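Local structure of protein kinase domain-containing protein (Chaetomium thermophilum, 6Z3U) at residues B[343-348]-B[358-363]; B[282-287]-B[362-367]; B[195-200]-B[288-293]; B[294-299]-B[306-311]. The protein probably transfers phosphate from ATP to serine and threonine residues of proteins, acting as the cyclin-dependent kinase subunit of the CAK complex. All coordinates share one frame; numbering follows the deposited sequence.

Interaction 1: B[343-348]-B[358-363]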
loop_
_atom_site.group_PDB
_atom_site.type_symbol
_atom_site.label_atom_id
_atom_site.label_comp_id
_atom_site.label_asym_id
_atom_site.label_seq_id
_atom_site.Cartn_x
_atom_site.Cartn_y
_atom_site.Cartn_z
ATOM N N ASP B 343 -29.508 -24.988 -9.183
ATOM C CA ASP B 343 -30.004 -26.313 -8.829
ATOM C C ASP B 343 -28.902 -27.358 -8.935
ATOM O O ASP B 343 -28.799 -28.255 -8.089
ATOM C CB ASP B 343 -31.185 -26.681 -9.726
ATOM C CG ASP B 343 -32.361 -25.742 -9.545
ATOM O OD1 ASP B 343 -32.217 -24.760 -8.784
ATOM O OD2 ASP B 343 -33.422 -25.986 -10.159
ATOM N N ALA B 344 -28.049 -27.248 -9.956
ATOM C CA ALA B 344 -27.023 -28.261 -10.165
ATOM C C ALA B 344 -26.051 -28.324 -8.998
ATOM O O ALA B 344 -25.487 -29.387 -8.718
ATOM C CB ALA B 344 -26.270 -27.979 -11.462
ATOM N N TYR B 345 -25.850 -27.209 -8.296
ATOM C CA TYR B 345 -24.941 -27.195 -7.159
ATOM C C TYR B 345 -25.562 -27.783 -5.903
ATOM O O TYR B 345 -24.829 -28.151 -4.979
ATOM C CB TYR B 345 -24.481 -25.765 -6.865
ATOM C CG TYR B 345 -23.560 -25.181 -7.911
ATOM C CD1 TYR B 345 -24.051 -24.750 -9.134
ATOM C CD2 TYR B 345 -22.199 -25.055 -7.669
ATOM C CE1 TYR B 345 -23.211 -24.214 -10.091
ATOM C CE2 TYR B 345 -21.353 -24.519 -8.620
ATOM C CZ TYR B 345 -21.864 -24.099 -9.827
ATOM O OH TYR B 345 -21.027 -23.570 -10.778
ATOM N N MET B 346 -26.892 -27.886 -5.853
ATOM C CA MET B 346 -27.558 -28.319 -4.628
ATOM C C MET B 346 -27.139 -29.731 -4.239
ATOM O O MET B 346 -27.009 -30.042 -3.049
ATOM C CB MET B 346 -29.073 -28.245 -4.811
ATOM C CG MET B 346 -29.843 -27.934 -3.540
ATOM S SD MET B 346 -29.572 -26.256 -2.942
ATOM C CE MET B 346 -30.281 -25.286 -4.275
ATOM N N ALA B 347 -26.922 -30.600 -5.229
ATOM C CA ALA B 347 -26.660 -32.005 -4.940
ATOM C C ALA B 347 -25.372 -32.187 -4.145
ATOM O O ALA B 347 -25.328 -32.976 -3.194
ATOM C CB ALA B 347 -26.594 -32.800 -6.243
ATOM N N ARG B 348 -24.311 -31.479 -4.528
ATOM C CA ARG B 348 -23.014 -31.645 -3.884
ATOM C C ARG B 348 -22.812 -30.676 -2.725
ATOM O O ARG B 348 -22.231 -31.050 -1.701
ATOM C CB ARG B 348 -21.898 -31.460 -4.917
ATOM C CG ARG B 348 -20.526 -31.931 -4.462
ATOM C CD ARG B 348 -19.490 -31.742 -5.563
ATOM N NE ARG B 348 -18.179 -32.263 -5.185
ATOM C CZ ARG B 348 -17.094 -32.188 -5.951
ATOM N NH1 ARG B 348 -15.943 -32.690 -5.524
ATOM N NH2 ARG B 348 -17.160 -31.613 -7.145
ATOM N N ASP B 358 -27.049 -20.532 -3.199
ATOM C CA ASP B 358 -27.267 -19.315 -3.974
ATOM C C ASP B 358 -26.040 -18.417 -3.903
ATOM O O ASP B 358 -25.560 -17.916 -4.925
ATOM C CB ASP B 358 -28.508 -18.586 -3.456
ATOM C CG ASP B 358 -28.849 -17.354 -4.271
ATOM O OD1 ASP B 358 -29.267 -17.510 -5.436
ATOM O OD2 ASP B 358 -28.710 -16.229 -3.748
ATOM N N LEU B 359 -25.511 -18.214 -2.696
ATOM C CA LEU B 359 -24.309 -17.402 -2.534
ATOM C C LEU B 359 -23.118 -18.038 -3.241
ATOM O O LEU B 359 -22.374 -17.361 -3.959
ATOM C CB LEU B 359 -24.012 -17.209 -1.047
ATOM C CG LEU B 359 -22.810 -16.340 -0.684
ATOM C CD1 LEU B 359 -23.004 -14.943 -1.220
ATOM C CD2 LEU B 359 -22.593 -16.317 0.821
ATOM N N LEU B 360 -22.915 -19.342 -3.040
ATOM C CA LEU B 360 -21.801 -20.031 -3.686
ATOM C C LEU B 360 -21.840 -19.831 -5.194
ATOM O O LEU B 360 -20.822 -19.519 -5.822
ATOM C CB LEU B 360 -21.846 -21.522 -3.348
ATOM C CG LEU B 360 -20.540 -22.327 -3.312
ATOM C CD1 LEU B 360 -20.794 -23.747 -3.821
ATOM C CD2 LEU B 360 -19.410 -21.683 -4.091
ATOM N N TRP B 361 -23.021 -19.990 -5.791
ATOM C CA TRP B 361 -23.149 -19.889 -7.241
ATOM C C TRP B 361 -22.856 -18.481 -7.739
ATOM O O TRP B 361 -22.305 -18.315 -8.834
ATOM C CB TRP B 361 -24.553 -20.324 -7.654
ATOM C CG TRP B 361 -24.850 -20.173 -9.103
ATOM C CD1 TRP B 361 -24.476 -21.015 -10.110
ATOM C CD2 TRP B 361 -25.601 -19.122 -9.715
ATOM N NE1 TRP B 361 -24.947 -20.548 -11.314
ATOM C CE2 TRP B 361 -25.643 -19.389 -11.097
ATOM C CE3 TRP B 361 -26.239 -17.979 -9.229
ATOM C CZ2 TRP B 361 -26.294 -18.553 -11.997
ATOM C CZ3 TRP B 361 -26.889 -17.153 -10.123
ATOM C CH2 TRP B 361 -26.909 -17.443 -11.491
ATOM N N ARG B 362 -23.214 -17.456 -6.963
ATOM C CA ARG B 362 -22.942 -16.090 -7.396
ATOM C C ARG B 362 -21.456 -15.765 -7.337
ATOM O O ARG B 362 -20.974 -14.943 -8.124
ATOM C CB ARG B 362 -23.734 -15.092 -6.552
ATOM C CG ARG B 362 -25.242 -15.208 -6.709
ATOM C CD ARG B 362 -25.959 -13.980 -6.170
ATOM N NE ARG B 362 -27.391 -14.215 -5.982
ATOM C CZ ARG B 362 -28.297 -14.164 -6.954
ATOM N NH1 ARG B 362 -27.931 -13.890 -8.199
ATOM N NH2 ARG B 362 -29.575 -14.392 -6.680
ATOM N N THR B 363 -20.713 -16.390 -6.419
ATOM C CA THR B 363 -19.280 -16.142 -6.333
ATOM C C THR B 363 -18.497 -16.838 -7.438
ATOM O O THR B 363 -17.349 -16.464 -7.693
ATOM C CB THR B 363 -18.725 -16.605 -4.984
ATOM O OG1 THR B 363 -18.876 -18.026 -4.868
ATOM C CG2 THR B 363 -19.449 -15.923 -3.836
#
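Tyr345 and Trp361 meet in an offset edge-to-face pair, the edge of the indole's five-membered ring turned toward the face of the phenol. The planes stand at 72°, and the ring centroids are 5.4 Å apart. The touching point on the indole is CD1, which lies 3.4 Å from Tyr345 CE1. Two different torsions bring the rings together: CG of Trp361 is anti to its backbone N (chi1 176°), whereas the Tyr345 ring sits beside its own N with CG anti to the carbonyl carbon (chi1 -70°). Tryptophan suits this position because a single edge of the indole serves both a carbon contact, through CD1, and a polar one, through the adjacent NE1, which is hydrogen-bonded to Trp340 O. Farther round the phenol, Leu360 CD1 adds an aliphatic contact 4.3 Å from Tyr345 CD2. The Arg362 guanidinium comes in at the edge of the indole with NH1 in the ring plane, while NE reaches back one helical turn to Asp358 OD2 in a salt bridge of 3.3 Å. Lys342 makes a second salt bridge to OD1 of Asp358 and His380 a hydrogen bond to OD2, which would probably help to offset its charge. The contact joins helix 342-349 to helix 353-363; Val357 and Ile312 also pack on Tyr345, while Leu359 and Leu360 carry the second helix onto Phe286 of helix 276-291.

Interaction 2: B[282-287]-B[362-367]; sequences VGMVFA and RTLQLD
Gly283 and Thr363 bring their backbones to 5.1 Å between CA atoms, a close approach for segments joined by no hydrogen bond. Segment 282-287 is helical throughout, whereas 362-367 starts on the end of helix 353-363 and runs on into loop. Glycine suits the crossing because a beta carbon would collide with Thr363 OG1 and Leu364 CD2. In its absence Thr363 OG1, whose polar partner is Leu360 O, lies 3.2 Å from Gly283 CA. Leu364 comes in beside it, with CD2 3.7 Å from Gly283 CA. The same methyl meets Met284 CE at 3.8 Å. Met284 gets there through a bend at chi2 (-62°), which carries the terminal methyl CE to the leucine, the two side chains meeting at a slant. This is packing of the helical lobe of a protein kinase: helix 276-291, the F helix of the family, forms the lobe's central post, and the end of the H helix, 353-363, rests against it.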
loop_
_atom_site.group_PDB
_atom_site.type_symbol
_atom_site.label_atom_id
_atom_site.label_comp_id
_atom_site.label_asym_id
_atom_site.label_seq_id
_atom_site.Cartn_x
_atom_site.Cartn_y
_atom_site.Cartn_z
ATOM N N VAL B 282 -12.730 -16.773 -2.770
ATOM C CA VAL B 282 -13.643 -17.009 -1.656
ATOM C C VAL B 282 -14.634 -18.105 -2.015
ATOM O O VAL B 282 -14.914 -19.001 -1.210
ATOM C CB VAL B 282 -14.356 -15.704 -1.268
ATOM C CG1 VAL B 282 -15.516 -15.989 -0.337
ATOM C CG2 VAL B 282 -13.372 -14.755 -0.618
ATOM N N GLY B 283 -15.176 -18.056 -3.233
ATOM C CA GLY B 283 -16.081 -19.106 -3.665
ATOM C C GLY B 283 -15.454 -20.483 -3.583
ATOM O O GLY B 283 -16.120 -21.459 -3.238
ATOM N N MET B 284 -14.160 -20.581 -3.897
ATOM C CA MET B 284 -13.476 -21.868 -3.806
ATOM C C MET B 284 -13.222 -22.270 -2.359
ATOM O O MET B 284 -13.270 -23.463 -2.034
ATOM C CB MET B 284 -12.165 -21.822 -4.590
ATOM C CG MET B 284 -12.366 -21.754 -6.096
ATOM S SD MET B 284 -13.224 -23.212 -6.720
ATOM C CE MET B 284 -13.967 -22.569 -8.215
ATOM N N VAL B 285 -12.945 -21.302 -1.482
ATOM C CA VAL B 285 -12.836 -21.609 -0.059
ATOM C C VAL B 285 -14.193 -22.018 0.496
ATOM O O VAL B 285 -14.299 -22.957 1.294
ATOM C CB VAL B 285 -12.248 -20.408 0.703
ATOM C CG1 VAL B 285 -12.362 -20.621 2.199
ATOM C CG2 VAL B 285 -10.798 -20.188 0.307
ATOM N N PHE B 286 -15.253 -21.327 0.079
ATOM C CA PHE B 286 -16.599 -21.725 0.476
ATOM C C PHE B 286 -16.880 -23.155 0.037
ATOM O O PHE B 286 -17.309 -23.992 0.840
ATOM C CB PHE B 286 -17.616 -20.758 -0.133
ATOM C CG PHE B 286 -19.002 -20.863 0.445
ATOM C CD1 PHE B 286 -19.288 -21.729 1.486
ATOM C CD2 PHE B 286 -20.029 -20.094 -0.077
ATOM C CE1 PHE B 286 -20.569 -21.818 2.000
ATOM C CE2 PHE B 286 -21.310 -20.178 0.432
ATOM C CZ PHE B 286 -21.580 -21.043 1.471
ATOM N N ALA B 287 -16.621 -23.459 -1.235
ATOM C CA ALA B 287 -16.874 -24.805 -1.736
ATOM C C ALA B 287 -16.001 -25.827 -1.028
ATOM O O ALA B 287 -16.462 -26.927 -0.704
ATOM C CB ALA B 287 -16.641 -24.859 -3.245
ATOM N N ARG B 362 -23.214 -17.456 -6.963
ATOM C CA ARG B 362 -22.942 -16.090 -7.396
ATOM C C ARG B 362 -21.456 -15.765 -7.337
ATOM O O ARG B 362 -20.974 -14.943 -8.124
ATOM C CB ARG B 362 -23.734 -15.092 -6.552
ATOM C CG ARG B 362 -25.242 -15.208 -6.709
ATOM C CD ARG B 362 -25.959 -13.980 -6.170
ATOM N NE ARG B 362 -27.391 -14.215 -5.982
ATOM C CZ ARG B 362 -28.297 -14.164 -6.954
ATOM N NH1 ARG B 362 -27.931 -13.890 -8.199
ATOM N NH2 ARG B 362 -29.575 -14.392 -6.680
ATOM N N THR B 363 -20.713 -16.390 -6.419
ATOM C CA THR B 363 -19.280 -16.142 -6.333
ATOM C C THR B 363 -18.497 -16.838 -7.438
ATOM O O THR B 363 -17.349 -16.464 -7.693
ATOM C CB THR B 363 -18.725 -16.605 -4.984
ATOM O OG1 THR B 363 -18.876 -18.026 -4.868
ATOM C CG2 THR B 363 -19.449 -15.923 -3.836
ATOM N N LEU B 364 -19.087 -17.830 -8.099
ATOM C CA LEU B 364 -18.412 -18.601 -9.135
ATOM C C LEU B 364 -19.009 -18.323 -10.511
ATOM O O LEU B 364 -19.183 -19.230 -11.328
ATOM C CB LEU B 364 -18.472 -20.093 -8.818
ATOM C CG LEU B 364 -17.911 -20.486 -7.450
ATOM C CD1 LEU B 364 -17.918 -22.003 -7.280
ATOM C CD2 LEU B 364 -16.510 -19.926 -7.249
ATOM N N GLN B 365 -19.335 -17.062 -10.776
ATOM C CA GLN B 365 -19.739 -16.649 -12.111
ATOM C C GLN B 365 -18.505 -16.505 -12.991
ATOM O O GLN B 365 -17.513 -15.889 -12.589
ATOM C CB GLN B 365 -20.511 -15.332 -12.059
ATOM C CG GLN B 365 -21.842 -15.428 -11.335
ATOM C CD GLN B 365 -22.796 -16.386 -12.018
ATOM O OE1 GLN B 365 -23.268 -16.128 -13.125
ATOM N NE2 GLN B 365 -23.073 -17.505 -11.364
ATOM N N LEU B 366 -18.574 -17.069 -14.196
ATOM C CA LEU B 366 -17.420 -17.048 -15.088
ATOM C C LEU B 366 -17.027 -15.620 -15.441
ATOM O O LEU B 366 -15.870 -15.218 -15.266
ATOM C CB LEU B 366 -17.728 -17.858 -16.346
ATOM C CG LEU B 366 -17.999 -19.341 -16.089
ATOM C CD1 LEU B 366 -18.612 -19.994 -17.311
ATOM C CD2 LEU B 366 -16.717 -20.051 -15.687
ATOM N N ASP B 367 -17.975 -14.837 -15.932
ATOM C CA ASP B 367 -17.694 -13.449 -16.279
ATOM C C ASP B 367 -17.562 -12.634 -14.999
ATOM O O ASP B 367 -18.540 -12.520 -14.248
ATOM C CB ASP B 367 -18.805 -12.898 -17.162
ATOM C CG ASP B 367 -18.453 -11.561 -17.774
ATOM O OD1 ASP B 367 -17.479 -10.928 -17.317
ATOM O OD2 ASP B 367 -19.149 -11.148 -18.724
#

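Interaction 3: B[195-200]-B[288-293]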
loop_
_atom_site.group_PDB
_atom_site.type_symbol
_atom_site.label_atom_id
_atom_site.label_comp_id
_atom_site.label_asym_id
_atom_site.label_seq_id
_atom_site.Cartn_x
_atom_site.Cartn_y
_atom_site.Cartn_z
ATOM N N ALA B 195 -23.552 -24.400 10.417
ATOM C CA ALA B 195 -23.534 -23.163 11.190
ATOM C C ALA B 195 -22.113 -22.673 11.421
ATOM O O ALA B 195 -21.884 -21.464 11.524
ATOM C CB ALA B 195 -24.252 -23.363 12.523
ATOM N N ASP B 196 -21.147 -23.589 11.503
ATOM C CA ASP B 196 -19.752 -23.182 11.640
ATOM C C ASP B 196 -19.208 -22.634 10.327
ATOM O O ASP B 196 -18.454 -21.655 10.321
ATOM C CB ASP B 196 -18.915 -24.361 12.125
ATOM C CG ASP B 196 -19.385 -24.889 13.462
ATOM O OD1 ASP B 196 -19.703 -24.059 14.339
ATOM O OD2 ASP B 196 -19.452 -26.125 13.632
ATOM N N ILE B 197 -19.571 -23.260 9.207
ATOM C CA ILE B 197 -19.176 -22.727 7.909
ATOM C C ILE B 197 -19.679 -21.297 7.758
ATOM O O ILE B 197 -18.949 -20.409 7.300
ATOM C CB ILE B 197 -19.696 -23.638 6.781
ATOM C CG1 ILE B 197 -19.082 -25.035 6.914
ATOM C CG2 ILE B 197 -19.386 -23.032 5.414
ATOM C CD1 ILE B 197 -19.592 -26.034 5.893
ATOM N N LYS B 198 -20.935 -21.053 8.138
ATOM C CA LYS B 198 -21.500 -19.713 8.025
ATOM C C LYS B 198 -20.740 -18.718 8.896
ATOM O O LYS B 198 -20.582 -17.550 8.523
ATOM C CB LYS B 198 -22.982 -19.737 8.403
ATOM C CG LYS B 198 -23.681 -18.396 8.244
ATOM C CD LYS B 198 -25.164 -18.466 8.595
ATOM C CE LYS B 198 -25.954 -19.261 7.568
ATOM N NZ LYS B 198 -27.418 -19.235 7.848
ATOM N N ALA B 199 -20.270 -19.158 10.065
ATOM C CA ALA B 199 -19.517 -18.260 10.932
ATOM C C ALA B 199 -18.157 -17.925 10.331
ATOM O O ALA B 199 -17.739 -16.762 10.333
ATOM C CB ALA B 199 -19.351 -18.881 12.317
ATOM N N TRP B 200 -17.454 -18.934 9.813
ATOM C CA TRP B 200 -16.158 -18.691 9.184
ATOM C C TRP B 200 -16.310 -17.825 7.941
ATOM O O TRP B 200 -15.602 -16.825 7.774
ATOM C CB TRP B 200 -15.494 -20.022 8.833
ATOM C CG TRP B 200 -14.965 -20.774 10.017
ATOM C CD1 TRP B 200 -14.439 -20.241 11.159
ATOM C CD2 TRP B 200 -14.921 -22.196 10.181
ATOM N NE1 TRP B 200 -14.061 -21.244 12.019
ATOM C CE2 TRP B 200 -14.349 -22.454 11.443
ATOM C CE3 TRP B 200 -15.309 -23.276 9.383
ATOM C CZ2 TRP B 200 -14.152 -23.746 11.923
ATOM C CZ3 TRP B 200 -15.115 -24.559 9.864
ATOM C CH2 TRP B 200 -14.541 -24.783 11.121
ATOM N N GLU B 288 -14.731 -25.491 -0.792
ATOM C CA GLU B 288 -13.839 -26.422 -0.110
ATOM C C GLU B 288 -14.303 -26.712 1.311
ATOM O O GLU B 288 -14.113 -27.827 1.810
ATOM C CB GLU B 288 -12.416 -25.867 -0.093
ATOM C CG GLU B 288 -11.426 -26.756 0.625
ATOM C CD GLU B 288 -9.999 -26.406 0.278
ATOM O OE1 GLU B 288 -9.077 -26.934 0.938
ATOM O OE2 GLU B 288 -9.799 -25.602 -0.661
ATOM N N LEU B 289 -14.897 -25.724 1.984
ATOM C CA LEU B 289 -15.406 -25.958 3.332
ATOM C C LEU B 289 -16.546 -26.966 3.321
ATOM O O LEU B 289 -16.654 -27.803 4.223
ATOM C CB LEU B 289 -15.864 -24.642 3.955
ATOM C CG LEU B 289 -14.753 -23.793 4.572
ATOM C CD1 LEU B 289 -15.213 -22.356 4.747
ATOM C CD2 LEU B 289 -14.318 -24.384 5.902
ATOM N N ILE B 290 -17.402 -26.910 2.297
ATOM C CA ILE B 290 -18.598 -27.744 2.281
ATOM C C ILE B 290 -18.236 -29.205 2.043
ATOM O O ILE B 290 -18.787 -30.104 2.690
ATOM C CB ILE B 290 -19.590 -27.228 1.222
ATOM C CG1 ILE B 290 -20.133 -25.856 1.632
ATOM C CG2 ILE B 290 -20.721 -28.225 1.038
ATOM C CD1 ILE B 290 -20.896 -25.141 0.542
ATOM N N ILE B 291 -17.320 -29.472 1.110
ATOM C CA ILE B 291 -16.926 -30.841 0.799
ATOM C C ILE B 291 -15.632 -31.255 1.493
ATOM O O ILE B 291 -15.182 -32.394 1.312
ATOM C CB ILE B 291 -16.797 -31.047 -0.724
ATOM C CG1 ILE B 291 -15.701 -30.157 -1.311
ATOM C CG2 ILE B 291 -18.117 -30.739 -1.404
ATOM C CD1 ILE B 291 -15.257 -30.584 -2.698
ATOM N N ARG B 292 -15.014 -30.363 2.271
ATOM C CA ARG B 292 -13.783 -30.674 3.005
ATOM C C ARG B 292 -12.705 -31.234 2.081
ATOM O O ARG B 292 -11.919 -32.104 2.466
ATOM C CB ARG B 292 -14.049 -31.634 4.168
ATOM C CG ARG B 292 -14.587 -30.935 5.401
ATOM C CD ARG B 292 -14.643 -31.850 6.612
ATOM N NE ARG B 292 -13.481 -31.692 7.483
ATOM C CZ ARG B 292 -13.461 -32.010 8.775
ATOM N NH1 ARG B 292 -12.357 -31.828 9.482
ATOM N NH2 ARG B 292 -14.545 -32.500 9.364
ATOM N N SER B 293 -12.670 -30.737 0.849
ATOM C CA SER B 293 -11.592 -31.031 -0.081
ATOM C C SER B 293 -11.601 -29.961 -1.162
ATOM O O SER B 293 -12.642 -29.343 -1.416
ATOM C CB SER B 293 -11.751 -32.428 -0.697
ATOM O OG SER B 293 -12.652 -32.394 -1.788
#
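Ile197 and Leu289 form the centre of this contact, their side chains sliding past each other in opposite directions where the two helices come to 6.8 Å between CA atoms. Two bumps interlock. The longer branch of Ile197 reaches over the backbone of the facing helix, where the Leu289 and Ile290 side chains diverge: CD1 rests 3.8 Å from Leu289 O, which Tyr192 OH hydrogen-bonds, and 4.1 Å from Ile290 CA. Its shorter branch, CG2, packs against Leu289 CB at 4.1 Å. Isoleucine suits its place because its two branches serve these two spots: CG1 is anti to the carbonyl carbon (chi1 -62°) and CG2 anti to the backbone N, which spreads them to separate partners. In return Leu289 fills the hollow between Ile197 and Trp200, which stand one turn apart on their helix. Leucine is long enough for CD2 to reach the benzo part of the indole, 3.8 Å from Trp200 CE3, while CB meets Ile197. The broad indole walls one side of that hollow; Asp196 O lies above one of its faces, offset toward the rim, and the Tyr192 ring meets it edge-to-face. The contact sets helix 194-213 against the C-terminal end of helix 276-291. Helix 180-185 closes in through Leu183 on Trp200 and Ile184 on Leu289, while Phe349 of helix 342-349 packs on Ile290.

Interaction 4: B[294-299]-B[306-311]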
loop_
_atom_site.group_PDB
_atom_site.type_symbol
_atom_site.label_atom_id
_atom_site.label_comp_id
_atom_site.label_asym_id
_atom_site.label_seq_id
_atom_site.Cartn_x
_atom_site.Cartn_y
_atom_site.Cartn_z
ATOM N N PRO B 294 -10.464 -29.715 -1.814
ATOM C CA PRO B 294 -10.432 -28.680 -2.855
ATOM C C PRO B 294 -11.439 -28.979 -3.956
ATOM O O PRO B 294 -11.574 -30.117 -4.411
ATOM C CB PRO B 294 -8.989 -28.734 -3.372
ATOM C CG PRO B 294 -8.208 -29.418 -2.294
ATOM C CD PRO B 294 -9.157 -30.377 -1.648
ATOM N N PHE B 295 -12.168 -27.942 -4.370
ATOM C CA PHE B 295 -13.194 -28.122 -5.392
ATOM C C PHE B 295 -12.565 -28.495 -6.730
ATOM O O PHE B 295 -12.891 -29.532 -7.319
ATOM C CB PHE B 295 -14.031 -26.848 -5.522
ATOM C CG PHE B 295 -15.199 -26.973 -6.467
ATOM C CD1 PHE B 295 -15.736 -28.210 -6.781
ATOM C CD2 PHE B 295 -15.752 -25.845 -7.049
ATOM C CE1 PHE B 295 -16.805 -28.318 -7.648
ATOM C CE2 PHE B 295 -16.820 -25.948 -7.919
ATOM C CZ PHE B 295 -17.346 -27.186 -8.219
ATOM N N LEU B 296 -11.654 -27.650 -7.228
ATOM C CA LEU B 296 -10.983 -27.840 -8.510
ATOM C C LEU B 296 -9.473 -27.834 -8.265
ATOM O O LEU B 296 -8.822 -26.792 -8.400
ATOM C CB LEU B 296 -11.361 -26.742 -9.504
ATOM C CG LEU B 296 -12.851 -26.446 -9.645
ATOM C CD1 LEU B 296 -13.067 -25.222 -10.522
ATOM C CD2 LEU B 296 -13.583 -27.649 -10.207
ATOM N N PRO B 297 -8.894 -28.980 -7.904
ATOM C CA PRO B 297 -7.436 -29.033 -7.665
ATOM C C PRO B 297 -6.664 -29.438 -8.917
ATOM O O PRO B 297 -6.142 -30.555 -9.050
ATOM C CB PRO B 297 -7.331 -30.066 -6.539
ATOM C CG PRO B 297 -8.589 -30.914 -6.643
ATOM C CD PRO B 297 -9.523 -30.279 -7.642
ATOM N N GLY B 298 -6.593 -28.511 -9.868
ATOM C CA GLY B 298 -5.842 -28.764 -11.083
ATOM C C GLY B 298 -4.347 -28.692 -10.831
ATOM O O GLY B 298 -3.865 -27.887 -10.033
ATOM N N ASN B 299 -3.607 -29.557 -11.520
ATOM C CA ASN B 299 -2.156 -29.583 -11.410
ATOM C C ASN B 299 -1.465 -28.694 -12.436
ATOM O O ASN B 299 -0.271 -28.418 -12.288
ATOM C CB ASN B 299 -1.648 -31.020 -11.559
ATOM C CG ASN B 299 -2.270 -31.963 -10.548
ATOM O OD1 ASN B 299 -2.828 -32.999 -10.909
ATOM N ND2 ASN B 299 -2.184 -31.603 -9.272
ATOM N N THR B 306 -9.689 -26.792 -17.713
ATOM C CA THR B 306 -10.586 -27.906 -17.999
ATOM C C THR B 306 -11.507 -28.180 -16.818
ATOM O O THR B 306 -12.698 -28.460 -17.000
ATOM C CB THR B 306 -9.776 -29.154 -18.346
ATOM O OG1 THR B 306 -8.934 -28.885 -19.472
ATOM C CG2 THR B 306 -10.695 -30.316 -18.677
ATOM N N LEU B 307 -10.978 -28.089 -15.596
ATOM C CA LEU B 307 -11.795 -28.361 -14.419
ATOM C C LEU B 307 -12.919 -27.343 -14.287
ATOM O O LEU B 307 -14.064 -27.707 -14.003
ATOM C CB LEU B 307 -10.923 -28.366 -13.166
ATOM C CG LEU B 307 -10.086 -29.625 -12.924
ATOM C CD1 LEU B 307 -9.179 -29.437 -11.713
ATOM C CD2 LEU B 307 -10.973 -30.842 -12.739
ATOM N N ILE B 308 -12.616 -26.060 -14.496
ATOM C CA ILE B 308 -13.662 -25.046 -14.420
ATOM C C ILE B 308 -14.712 -25.299 -15.493
ATOM O O ILE B 308 -15.917 -25.166 -15.248
ATOM C CB ILE B 308 -13.055 -23.636 -14.530
ATOM C CG1 ILE B 308 -12.159 -23.362 -13.321
ATOM C CG2 ILE B 308 -14.157 -22.591 -14.624
ATOM C CD1 ILE B 308 -11.367 -22.078 -13.411
ATOM N N CYS B 309 -14.275 -25.677 -16.696
ATOM C CA CYS B 309 -15.225 -26.017 -17.750
ATOM C C CYS B 309 -16.093 -27.202 -17.342
ATOM O O CYS B 309 -17.299 -27.224 -17.616
ATOM C CB CYS B 309 -14.480 -26.324 -19.051
ATOM S SG CYS B 309 -13.741 -24.883 -19.866
ATOM N N LYS B 310 -15.498 -28.196 -16.683
ATOM C CA LYS B 310 -16.238 -29.405 -16.339
ATOM C C LYS B 310 -17.251 -29.133 -15.231
ATOM O O LYS B 310 -18.417 -29.531 -15.331
ATOM C CB LYS B 310 -15.260 -30.510 -15.933
ATOM C CG LYS B 310 -15.906 -31.841 -15.572
ATOM C CD LYS B 310 -14.887 -32.794 -14.957
ATOM C CE LYS B 310 -15.537 -34.084 -14.466
ATOM N NZ LYS B 310 -15.905 -35.008 -15.577
ATOM N N HIS B 311 -16.825 -28.442 -14.171
ATOM C CA HIS B 311 -17.626 -28.324 -12.960
ATOM C C HIS B 311 -18.411 -27.023 -12.854
ATOM O O HIS B 311 -19.374 -26.970 -12.081
ATOM C CB HIS B 311 -16.737 -28.458 -11.715
ATOM C CG HIS B 311 -16.230 -29.848 -11.472
ATOM N ND1 HIS B 311 -16.398 -30.876 -12.375
ATOM C CD2 HIS B 311 -15.574 -30.381 -10.415
ATOM C CE1 HIS B 311 -15.861 -31.981 -11.887
ATOM N NE2 HIS B 311 -15.354 -31.707 -10.698
#
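Leu296 sits at the middle of the loop that links the F and G helices of the kinase fold, helices 276-291 and 301-311, and forks against three residues. The next residue, Pro297, is the centre of an inverse gamma turn, closed by a weak bond from Gly298 N to Leu296 O. One branch of Leu296 crosses Ile308 at about a right angle, CD1 lying 3.5 Å from Ile308 CG1. The other branch runs alongside His311 in the opposite sense, with CD2 3.4 Å from His311 CD2. That same CD2 methyl lies over the face of the Phe295 ring, 4.0 Å above its plane and over its centre. Phe295 and His311 are themselves slid far apart: their planes are inclined by 30°, yet with centroids 5.6 Å apart the rings barely overlap, and the touch is made by Phe295 CE1 and His311 CD2. CG of Phe295 anti to the backbone N (chi1 -175°) extends the ring toward the helix end. Replacing Leu296 with an alanine would probably open a gap between Ile308 and His311 and leave the Phe295 face without its methyl. Leu307, on the same helix, meets Leu296 through CB, 4.0 Å from Leu296 CB. Glycine suits the last residue of the turn, where a beta carbon would fit tightly against Leu307; Leu307 CD1 lies 3.3 Å from Gly298 N.

In the fold
All four contacts build the helical lobe, and helix 276-291 or the loop leaving it takes part in interactions 2, 3 and 4. Interaction 2 is the most central, close-packed round a glycine; interaction 3 is also buried but depends on branched side chains filling hollows. Interaction 1 lies farther out and pairs aromatic rings, with salt-bridged residues nearby, while interaction 4 is only partly buried and mixes leucine, phenylalanine and histidine. Interactions 1 and 2 share helix 353-363, and Leu360 CD2 lies 3.4 Å from Gly283 O. Phe286 links interaction 2 to interaction 3 through Ile197, Met284 links it to interaction 4 through Leu296, and Arg348 carries helix 342-349 onto Phe295.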